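Local coordinates for protein Nsp15 (Middle East respiratory syndrome-related coronavirus, PDB 5YVD) that cleaves RNA internally as a coronavirus endoribonuclease, probably at uridylates, and assembles from six copies of the chain, at residues N226-V232 and G333-F338; L308-V314 and F326-C330; I53-L57 and V101-T105. All coordinates share one frame; numbering follows the deposited sequence.

Contact 1 (N226-V232 and G333-F338); sequences NYAFEHV and GQVQTF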
loop_
_atom_site.group_PDB
_atom_site.type_symbol
_atom_site.label_atom_id
_atom_site.label_comp_id
_atom_site.label_asym_id
_atom_site.label_seq_id
_atom_site.Cartn_x
_atom_site.Cartn_y
_atom_site.Cartn_z
ATOM N N ASN A 226 -37.445 -30.342 -32.464
ATOM C CA ASN A 226 -37.366 -29.091 -33.244
ATOM C C ASN A 226 -36.755 -27.882 -32.504
ATOM O O ASN A 226 -36.912 -26.732 -32.943
ATOM C CB ASN A 226 -38.769 -28.707 -33.742
ATOM C CG ASN A 226 -39.304 -29.643 -34.820
ATOM O OD1 ASN A 226 -38.614 -30.542 -35.323
ATOM N ND2 ASN A 226 -40.550 -29.411 -35.195
ATOM N N TYR A 227 -36.046 -28.137 -31.405
ATOM C CA TYR A 227 -35.640 -27.077 -30.494
ATOM C C TYR A 227 -34.129 -26.990 -30.224
ATOM O O TYR A 227 -33.680 -26.307 -29.281
ATOM C CB TYR A 227 -36.433 -27.231 -29.190
ATOM C CG TYR A 227 -37.909 -27.075 -29.420
ATOM C CD1 TYR A 227 -38.476 -25.824 -29.549
ATOM C CD2 TYR A 227 -38.731 -28.191 -29.594
ATOM C CE1 TYR A 227 -39.834 -25.674 -29.804
ATOM C CE2 TYR A 227 -40.095 -28.056 -29.839
ATOM C CZ TYR A 227 -40.638 -26.793 -29.941
ATOM O OH TYR A 227 -41.979 -26.638 -30.173
ATOM N N ALA A 228 -33.346 -27.671 -31.049
ATOM C CA ALA A 228 -31.892 -27.572 -31.005
ATOM C C ALA A 228 -31.253 -27.763 -29.633
ATOM O O ALA A 228 -30.214 -27.168 -29.351
ATOM C CB ALA A 228 -31.467 -26.227 -31.573
ATOM N N PHE A 229 -31.832 -28.602 -28.782
ATOM C CA PHE A 229 -31.294 -28.774 -27.428
ATOM C C PHE A 229 -29.818 -29.147 -27.432
ATOM O O PHE A 229 -29.077 -28.796 -26.514
ATOM C CB PHE A 229 -32.106 -29.799 -26.630
ATOM C CG PHE A 229 -32.976 -29.175 -25.599
ATOM C CD1 PHE A 229 -32.935 -29.601 -24.278
ATOM C CD2 PHE A 229 -33.800 -28.099 -25.934
ATOM C CE1 PHE A 229 -33.717 -28.977 -23.314
ATOM C CE2 PHE A 229 -34.578 -27.469 -24.970
ATOM C CZ PHE A 229 -34.536 -27.911 -23.660
ATOM N N GLU A 230 -29.401 -29.872 -28.460
ATOM C CA GLU A 230 -28.018 -30.296 -28.601
ATOM C C GLU A 230 -27.142 -29.048 -28.545
ATOM O O GLU A 230 -26.250 -28.936 -27.694
ATOM C CB GLU A 230 -27.847 -31.072 -29.928
ATOM C CG GLU A 230 -27.167 -32.445 -29.879
ATOM C CD GLU A 230 -27.623 -33.333 -28.738
ATOM O OE1 GLU A 230 -28.423 -34.250 -28.987
ATOM O OE2 GLU A 230 -27.151 -33.112 -27.595
ATOM N N HIS A 231 -27.452 -28.087 -29.410
ATOM C CA HIS A 231 -26.715 -26.814 -29.465
ATOM C C HIS A 231 -26.960 -25.951 -28.217
ATOM O O HIS A 231 -26.016 -25.556 -27.526
ATOM C CB HIS A 231 -27.117 -26.020 -30.721
ATOM C CG HIS A 231 -26.267 -24.815 -30.983
ATOM N ND1 HIS A 231 -25.093 -24.872 -31.703
ATOM C CD2 HIS A 231 -26.425 -23.523 -30.631
ATOM C CE1 HIS A 231 -24.560 -23.666 -31.782
ATOM N NE2 HIS A 231 -25.353 -22.828 -31.142
ATOM N N VAL A 232 -28.225 -25.705 -27.913
ATOM C CA VAL A 232 -28.580 -24.675 -26.957
ATOM C C VAL A 232 -28.278 -25.107 -25.517
ATOM O O VAL A 232 -27.633 -24.387 -24.757
ATOM C CB VAL A 232 -30.069 -24.263 -27.116
ATOM C CG1 VAL A 232 -30.453 -23.245 -26.068
ATOM C CG2 VAL A 232 -30.333 -23.674 -28.491
ATOM N N GLY A 333 -38.249 -24.283 -40.035
ATOM C CA GLY A 333 -39.218 -24.719 -39.022
ATOM C C GLY A 333 -38.628 -25.330 -37.755
ATOM O O GLY A 333 -39.345 -25.996 -36.990
ATOM N N GLN A 334 -37.327 -25.094 -37.549
ATOM C CA GLN A 334 -36.589 -25.534 -36.362
ATOM C C GLN A 334 -35.781 -24.365 -35.781
ATOM O O GLN A 334 -35.574 -23.334 -36.428
ATOM C CB GLN A 334 -35.632 -26.670 -36.717
ATOM C CG GLN A 334 -36.303 -27.938 -37.217
ATOM C CD GLN A 334 -35.297 -29.019 -37.611
ATOM O OE1 GLN A 334 -34.326 -28.771 -38.340
ATOM N NE2 GLN A 334 -35.530 -30.230 -37.128
ATOM N N VAL A 335 -35.335 -24.541 -34.552
ATOM C CA VAL A 335 -34.502 -23.568 -33.886
ATOM C C VAL A 335 -33.069 -23.801 -34.343
ATOM O O VAL A 335 -32.605 -24.933 -34.386
ATOM C CB VAL A 335 -34.593 -23.766 -32.349
ATOM C CG1 VAL A 335 -33.567 -22.915 -31.592
ATOM C CG2 VAL A 335 -36.006 -23.477 -31.869
ATOM N N GLN A 336 -32.361 -22.745 -34.700
ATOM C CA GLN A 336 -30.926 -22.882 -34.921
ATOM C C GLN A 336 -30.282 -22.651 -33.569
ATOM O O GLN A 336 -29.601 -23.531 -33.064
ATOM C CB GLN A 336 -30.373 -21.866 -35.930
ATOM C CG GLN A 336 -30.996 -21.868 -37.320
ATOM C CD GLN A 336 -30.635 -20.599 -38.094
ATOM O OE1 GLN A 336 -31.502 -19.924 -38.663
ATOM N NE2 GLN A 336 -29.352 -20.249 -38.082
ATOM N N THR A 337 -30.511 -21.460 -33.002
ATOM C CA THR A 337 -29.993 -21.078 -31.693
ATOM C C THR A 337 -30.958 -20.137 -30.927
ATOM O O THR A 337 -31.871 -19.558 -31.514
ATOM C CB THR A 337 -28.576 -20.447 -31.789
ATOM O OG1 THR A 337 -28.067 -20.173 -30.464
ATOM C CG2 THR A 337 -28.600 -19.170 -32.588
ATOM N N PHE A 338 -30.728 -20.022 -29.611
ATOM C CA PHE A 338 -31.516 -19.186 -28.704
ATOM C C PHE A 338 -30.654 -18.793 -27.511
ATOM O O PHE A 338 -30.146 -19.660 -26.793
ATOM C CB PHE A 338 -32.707 -19.969 -28.205
ATOM C CG PHE A 338 -33.613 -19.203 -27.298
ATOM C CD1 PHE A 338 -33.589 -19.408 -25.943
ATOM C CD2 PHE A 338 -34.534 -18.323 -27.808
ATOM C CE1 PHE A 338 -34.454 -18.730 -25.100
ATOM C CE2 PHE A 338 -35.404 -17.639 -26.980
ATOM C CZ PHE A 338 -35.364 -17.843 -25.620
#
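G333 and Q334 open the contact by meeting the side chain of N226 at its outer end. NE2 of Q334 stops 3.6 Å from OD1 of N226; the two side chains cross at about a right angle with their amide planes 75° apart, so they touch loosely rather than stack. V335 carries the centre. Its backbone N donates to N226 O at 3.1 Å, with an N-H...O angle of 156°, approaching from above the carbonyl plane, and this joins the chain just before the helix to the strand. The two methyls of V335 then divide between residues leading into the helix: CG1 lies 3.9 Å from A228 CB, while CG2 meets Y227, 4.1 Å from CD1 of the ring. A228 is the N-cap residue of helix 229-234, and its carbonyl accepts the N-H of V232. L328 and L308 add apolar cover to V335. At Q336 the chain turns a corner; the side chain leaves the contact, but the carbonyl O remains 3.6 Å from A228 CB. T337 follows, with OG1 anti to its own backbone N (chi1 -176°), which brings the hydroxyl to the edge of the H231 ring, near its plane and 3.7 Å from CD2. The same OG1 hydrogen-bonds a glycerol molecule, probably from the crystallisation liquor. Finally, V232 uses both branches on F338, CG2 against the backbone N and CG1 3.7 Å from the carbonyl O, while the F338 ring points elsewhere and stacks on F326. Q336 and T337 both face W329 of strand 322-331, a classic beta bulge, and the start of helix 229-234 packs on this outer strand of the antiparallel sheet within the EndoU-family region.

Contact 2 (L308-V314 and F326-C330); sequences LGVVSKV and FMLWC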
loop_
_atom_site.group_PDB
_atom_site.type_symbol
_atom_site.label_atom_id
_atom_site.label_comp_id
_atom_site.label_asym_id
_atom_site.label_seq_id
_atom_site.Cartn_x
_atom_site.Cartn_y
_atom_site.Cartn_z
ATOM N N LEU A 308 -41.680 -20.938 -34.961
ATOM C CA LEU A 308 -40.502 -21.510 -35.592
ATOM C C LEU A 308 -40.433 -21.076 -37.059
ATOM O O LEU A 308 -39.472 -21.395 -37.767
ATOM C CB LEU A 308 -40.525 -23.040 -35.455
ATOM C CG LEU A 308 -40.653 -23.592 -34.017
ATOM C CD1 LEU A 308 -40.705 -25.116 -34.017
ATOM C CD2 LEU A 308 -39.517 -23.086 -33.135
ATOM N N GLY A 309 -41.467 -20.347 -37.496
ATOM C CA GLY A 309 -41.516 -19.756 -38.821
ATOM C C GLY A 309 -40.492 -18.662 -39.009
ATOM O O GLY A 309 -39.752 -18.680 -39.983
ATOM N N VAL A 310 -40.421 -17.709 -38.086
ATOM C CA VAL A 310 -39.583 -16.524 -38.311
ATOM C C VAL A 310 -38.081 -16.816 -38.185
ATOM O O VAL A 310 -37.648 -17.486 -37.265
ATOM C CB VAL A 310 -40.007 -15.334 -37.422
ATOM C CG1 VAL A 310 -39.680 -15.582 -35.956
ATOM C CG2 VAL A 310 -39.363 -14.043 -37.925
ATOM N N VAL A 311 -37.304 -16.291 -39.122
ATOM C CA VAL A 311 -35.857 -16.513 -39.161
ATOM C C VAL A 311 -35.136 -15.873 -37.974
ATOM O O VAL A 311 -34.157 -16.428 -37.458
ATOM C CB VAL A 311 -35.253 -15.958 -40.483
ATOM C CG1 VAL A 311 -33.726 -15.854 -40.417
ATOM C CG2 VAL A 311 -35.701 -16.810 -41.670
ATOM N N SER A 312 -35.605 -14.692 -37.574
ATOM C CA SER A 312 -34.987 -13.921 -36.491
ATOM C C SER A 312 -35.984 -13.064 -35.713
ATOM O O SER A 312 -36.915 -12.496 -36.294
ATOM C CB SER A 312 -33.932 -12.956 -37.044
ATOM O OG SER A 312 -33.505 -12.046 -36.047
ATOM N N LYS A 313 -35.770 -12.982 -34.399
ATOM C CA LYS A 313 -36.745 -12.404 -33.485
ATOM C C LYS A 313 -36.114 -12.144 -32.111
ATOM O O LYS A 313 -35.525 -13.047 -31.522
ATOM C CB LYS A 313 -37.884 -13.423 -33.356
ATOM C CG LYS A 313 -38.769 -13.278 -32.135
ATOM C CD LYS A 313 -40.084 -12.573 -32.402
ATOM C CE LYS A 313 -40.765 -12.275 -31.076
ATOM N NZ LYS A 313 -42.068 -11.587 -31.249
ATOM N N VAL A 314 -36.235 -10.903 -31.631
ATOM C CA VAL A 314 -36.018 -10.558 -30.232
ATOM C C VAL A 314 -37.262 -10.957 -29.429
ATOM O O VAL A 314 -38.336 -10.404 -29.640
ATOM C CB VAL A 314 -35.800 -9.036 -30.018
ATOM C CG1 VAL A 314 -35.554 -8.737 -28.546
ATOM C CG2 VAL A 314 -34.657 -8.489 -30.872
ATOM N N PHE A 326 -34.066 -12.258 -25.426
ATOM C CA PHE A 326 -33.273 -13.280 -26.055
ATOM C C PHE A 326 -33.368 -13.077 -27.531
ATOM O O PHE A 326 -34.384 -12.581 -28.017
ATOM C CB PHE A 326 -33.869 -14.650 -25.802
ATOM C CG PHE A 326 -33.980 -15.020 -24.359
ATOM C CD1 PHE A 326 -34.963 -14.460 -23.558
ATOM C CD2 PHE A 326 -33.129 -15.975 -23.810
ATOM C CE1 PHE A 326 -35.072 -14.828 -22.226
ATOM C CE2 PHE A 326 -33.232 -16.339 -22.480
ATOM C CZ PHE A 326 -34.202 -15.767 -21.685
ATOM N N MET A 327 -32.340 -13.509 -28.250
ATOM C CA MET A 327 -32.477 -13.704 -29.677
ATOM C C MET A 327 -32.918 -15.146 -29.923
ATOM O O MET A 327 -32.494 -16.059 -29.206
ATOM C CB MET A 327 -31.162 -13.415 -30.370
ATOM C CG MET A 327 -30.752 -11.950 -30.281
ATOM S SD MET A 327 -31.954 -10.846 -31.042
ATOM C CE MET A 327 -32.044 -11.497 -32.711
ATOM N N LEU A 328 -33.812 -15.325 -30.901
ATOM C CA LEU A 328 -34.195 -16.639 -31.400
ATOM C C LEU A 328 -34.024 -16.692 -32.910
ATOM O O LEU A 328 -34.742 -16.012 -33.643
ATOM C CB LEU A 328 -35.643 -16.985 -31.052
ATOM C CG LEU A 328 -36.127 -18.363 -31.569
ATOM C CD1 LEU A 328 -35.311 -19.532 -31.001
ATOM C CD2 LEU A 328 -37.617 -18.597 -31.305
ATOM N N TRP A 329 -33.084 -17.518 -33.364
ATOM C CA TRP A 329 -32.845 -17.724 -34.785
ATOM C C TRP A 329 -33.434 -19.053 -35.227
ATOM O O TRP A 329 -33.205 -20.066 -34.564
ATOM C CB TRP A 329 -31.345 -17.699 -35.055
ATOM C CG TRP A 329 -30.731 -16.351 -34.780
ATOM C CD1 TRP A 329 -30.418 -15.808 -33.552
ATOM C CD2 TRP A 329 -30.371 -15.371 -35.756
ATOM N NE1 TRP A 329 -29.880 -14.555 -33.717
ATOM C CE2 TRP A 329 -29.841 -14.261 -35.059
ATOM C CE3 TRP A 329 -30.444 -15.322 -37.154
ATOM C CZ2 TRP A 329 -29.383 -13.115 -35.720
ATOM C CZ3 TRP A 329 -29.985 -14.188 -37.808
ATOM C CH2 TRP A 329 -29.462 -13.100 -37.093
ATOM N N CYS A 330 -34.184 -19.052 -36.335
ATOM C CA CYS A 330 -34.794 -20.285 -36.866
ATOM C C CYS A 330 -34.503 -20.525 -38.335
ATOM O O CYS A 330 -34.170 -19.597 -39.062
ATOM C CB CYS A 330 -36.300 -20.263 -36.666
ATOM S SG CYS A 330 -36.791 -20.422 -34.942
#
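S312 places its CB over one face of the W329 indole, 4.3 Å from the centroid of the six-membered ring and 13° off its normal, a CH-pi contact. With its OG anti to the backbone N (chi1 170°), the serine carries the hydroxyl along toward the ring's rim, where it also meets CE of M327 at 3.7 Å. M327 is bent at both chi2 and chi3, which curls the thioether back across the strand pair and sets SD 3.6 Å from CG2 of V314. S312, V314, M327 and W329 thus share one face of the hairpin formed by strands 312-319 and 322-331, while K313 and L328 point to the other, where V335 and F338 of strand 334-340 cover L328. Two backbone bonds cross the pair, the second where the loop enters the strand. L328 N reaches K313 O at 2.9 Å, nearly along the C=O axis; C330 N reaches V311 O at 2.9 Å, but from well above the carbonyl plane. Ahead of V311 the chain is not yet strand, and L308 and V310 curl round C330, whose SG lies 4.2 Å from CD2 of L308. Between the two bonds a CA-H...O contact runs from S312 CA to L328 O, 3.5 Å. The chemistry implies a division of labour: backbone amides fix the pairing, whereas thioether, thiol, methyl and indole surfaces pack it chiefly by dispersion.

Contact 3 (I53-L57 and V101-T105); sequences IAFEL and VCKYT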
loop_
_atom_site.group_PDB
_atom_site.type_symbol
_atom_site.label_atom_id
_atom_site.label_comp_id
_atom_site.label_asym_id
_atom_site.label_seq_id
_atom_site.Cartn_x
_atom_site.Cartn_y
_atom_site.Cartn_z
ATOM N N ILE A 53 -13.593 0.819 7.950
ATOM C CA ILE A 53 -15.007 1.050 7.719
ATOM C C ILE A 53 -15.635 -0.199 7.130
ATOM O O ILE A 53 -16.744 -0.606 7.529
ATOM C CB ILE A 53 -15.221 2.219 6.735
ATOM C CG1 ILE A 53 -14.639 3.502 7.300
ATOM C CG2 ILE A 53 -16.704 2.455 6.472
ATOM C CD1 ILE A 53 -15.464 4.122 8.402
ATOM N N ALA A 54 -14.919 -0.797 6.179
ATOM C CA ALA A 54 -15.370 -2.005 5.527
ATOM C C ALA A 54 -15.581 -3.089 6.570
ATOM O O ALA A 54 -16.540 -3.841 6.526
ATOM C CB ALA A 54 -14.360 -2.451 4.504
ATOM N N PHE A 55 -14.676 -3.133 7.527
ATOM C CA PHE A 55 -14.759 -4.040 8.659
ATOM C C PHE A 55 -15.964 -3.774 9.526
ATOM O O PHE A 55 -16.530 -4.716 10.089
ATOM C CB PHE A 55 -13.482 -3.884 9.497
ATOM C CG PHE A 55 -13.507 -4.597 10.824
ATOM C CD1 PHE A 55 -13.703 -5.969 10.894
ATOM C CD2 PHE A 55 -13.269 -3.901 11.994
ATOM C CE1 PHE A 55 -13.684 -6.616 12.113
ATOM C CE2 PHE A 55 -13.270 -4.537 13.209
ATOM C CZ PHE A 55 -13.474 -5.895 13.267
ATOM N N GLU A 56 -16.332 -2.500 9.682
ATOM C CA GLU A 56 -17.476 -2.128 10.537
ATOM C C GLU A 56 -18.789 -2.559 9.859
ATOM O O GLU A 56 -19.672 -3.133 10.482
ATOM C CB GLU A 56 -17.456 -0.616 10.848
ATOM C CG GLU A 56 -18.638 -0.093 11.664
ATOM C CD GLU A 56 -18.606 1.414 11.940
ATOM O OE1 GLU A 56 -17.495 1.973 12.068
ATOM O OE2 GLU A 56 -19.697 2.045 12.051
ATOM N N LEU A 57 -18.889 -2.311 8.562
ATOM C CA LEU A 57 -20.083 -2.660 7.827
ATOM C C LEU A 57 -20.253 -4.153 7.788
ATOM O O LEU A 57 -21.355 -4.672 7.947
ATOM C CB LEU A 57 -19.987 -2.129 6.423
ATOM C CG LEU A 57 -20.032 -0.609 6.303
ATOM C CD1 LEU A 57 -19.982 -0.153 4.854
ATOM C CD2 LEU A 57 -21.272 -0.067 6.996
ATOM N N VAL A 101 -26.428 3.452 9.847
ATOM C CA VAL A 101 -25.627 2.272 10.210
ATOM C C VAL A 101 -24.195 2.605 10.650
ATOM O O VAL A 101 -23.718 2.052 11.629
ATOM C CB VAL A 101 -25.573 1.270 9.040
ATOM C CG1 VAL A 101 -24.711 0.078 9.392
ATOM C CG2 VAL A 101 -26.964 0.797 8.690
ATOM N N CYS A 102 -23.502 3.463 9.904
ATOM C CA CYS A 102 -22.109 3.821 10.178
ATOM C C CYS A 102 -21.951 5.309 9.847
ATOM O O CYS A 102 -22.310 5.748 8.741
ATOM C CB CYS A 102 -21.180 2.955 9.327
ATOM S SG CYS A 102 -19.424 3.424 9.239
ATOM N N LYS A 103 -21.432 6.086 10.802
ATOM C CA LYS A 103 -21.419 7.564 10.665
ATOM C C LYS A 103 -20.644 8.053 9.440
ATOM O O LYS A 103 -21.005 9.050 8.819
ATOM C CB LYS A 103 -20.881 8.251 11.922
ATOM C CG LYS A 103 -21.911 8.477 13.026
ATOM C CD LYS A 103 -21.230 8.714 14.388
ATOM C CE LYS A 103 -20.392 10.009 14.435
ATOM N NZ LYS A 103 -19.364 10.016 15.519
ATOM N N TYR A 104 -19.595 7.333 9.091
ATOM C CA TYR A 104 -18.733 7.744 8.016
ATOM C C TYR A 104 -19.411 7.567 6.662
ATOM O O TYR A 104 -19.203 8.376 5.775
ATOM C CB TYR A 104 -17.423 6.961 8.088
ATOM C CG TYR A 104 -16.365 7.456 7.143
ATOM C CD1 TYR A 104 -16.292 6.964 5.844
ATOM C CD2 TYR A 104 -15.437 8.427 7.536
ATOM C CE1 TYR A 104 -15.332 7.422 4.963
ATOM C CE2 TYR A 104 -14.472 8.900 6.650
ATOM C CZ TYR A 104 -14.426 8.378 5.374
ATOM O OH TYR A 104 -13.493 8.796 4.475
ATOM N N THR A 105 -20.240 6.539 6.504
ATOM C CA THR A 105 -20.878 6.264 5.214
ATOM C C THR A 105 -22.374 6.613 5.106
ATOM O O THR A 105 -22.950 6.510 3.997
ATOM C CB THR A 105 -20.745 4.791 4.866
ATOM O OG1 THR A 105 -21.227 4.000 5.967
ATOM C CG2 THR A 105 -19.304 4.460 4.548
HETATM O O HOH W 1 -20.183 4.617 13.494
#
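I53, on the helix 51-59 of the N-terminal oligomerisation region, packs against an irregular loop of the middle domain, a helix-on-loop junction between two parts of one chain. Its two branches divide the work. CD1 reaches Y104, 3.5 Å from CB, with the side chains crossing at about a right angle; CG2, anti to the backbone N, runs alongside T105 the other way and lies 3.8 Å from its CG2, also touching SG of C102. The same junction faces other subunits: I53 packs on V24 of a second subunit, Y104 makes a cation-pi contact with K34 of that same subunit, and Y104 also packs on T48 of a third. One turn further along the helix comes E56, whose fully extended chain (chi1 177°, chi2 -179°) carries the carboxylate out to C102, with OE2 3.1 Å from SG. That oxygen also forms a salt bridge with K60, which would favour the charged carboxylate, and accepts a bond from a water at 3.0 Å; the water in turn accepts a weak bond from K103 N, linking the carboxylate to the loop backbone. L57 completes the apolar side. Its CB points along the loop rather than at it, but the far end of the side chain swings in, so that a single methyl, CD2, does the touching: it lies 4.2 Å from CG1 of V101 and 3.8 Å from CB of C102.

Overall arrangement
Along the chain, contact 3 closes before either of the others opens, and contact 2 falls within the span that contact 1 brackets. Contacts 1 and 2 are neighbours, their centres 10 Å apart, and they share the antiparallel sheet of strands 312-319, 322-331 and 334-340 in the EndoU-family region: contact 2 joins its first two strands, while contact 1 seats helix 229-234 on the third. The middle strand links them, W329 pairing through its backbone with Q336 and T337. Contact 3 lies across the chain's centre, its centre about 50 Å from that of contact 1 and 49 Å from that of contact 2, where the oligomerisation region meets the middle domain. Other subunits touch contact 3 alone.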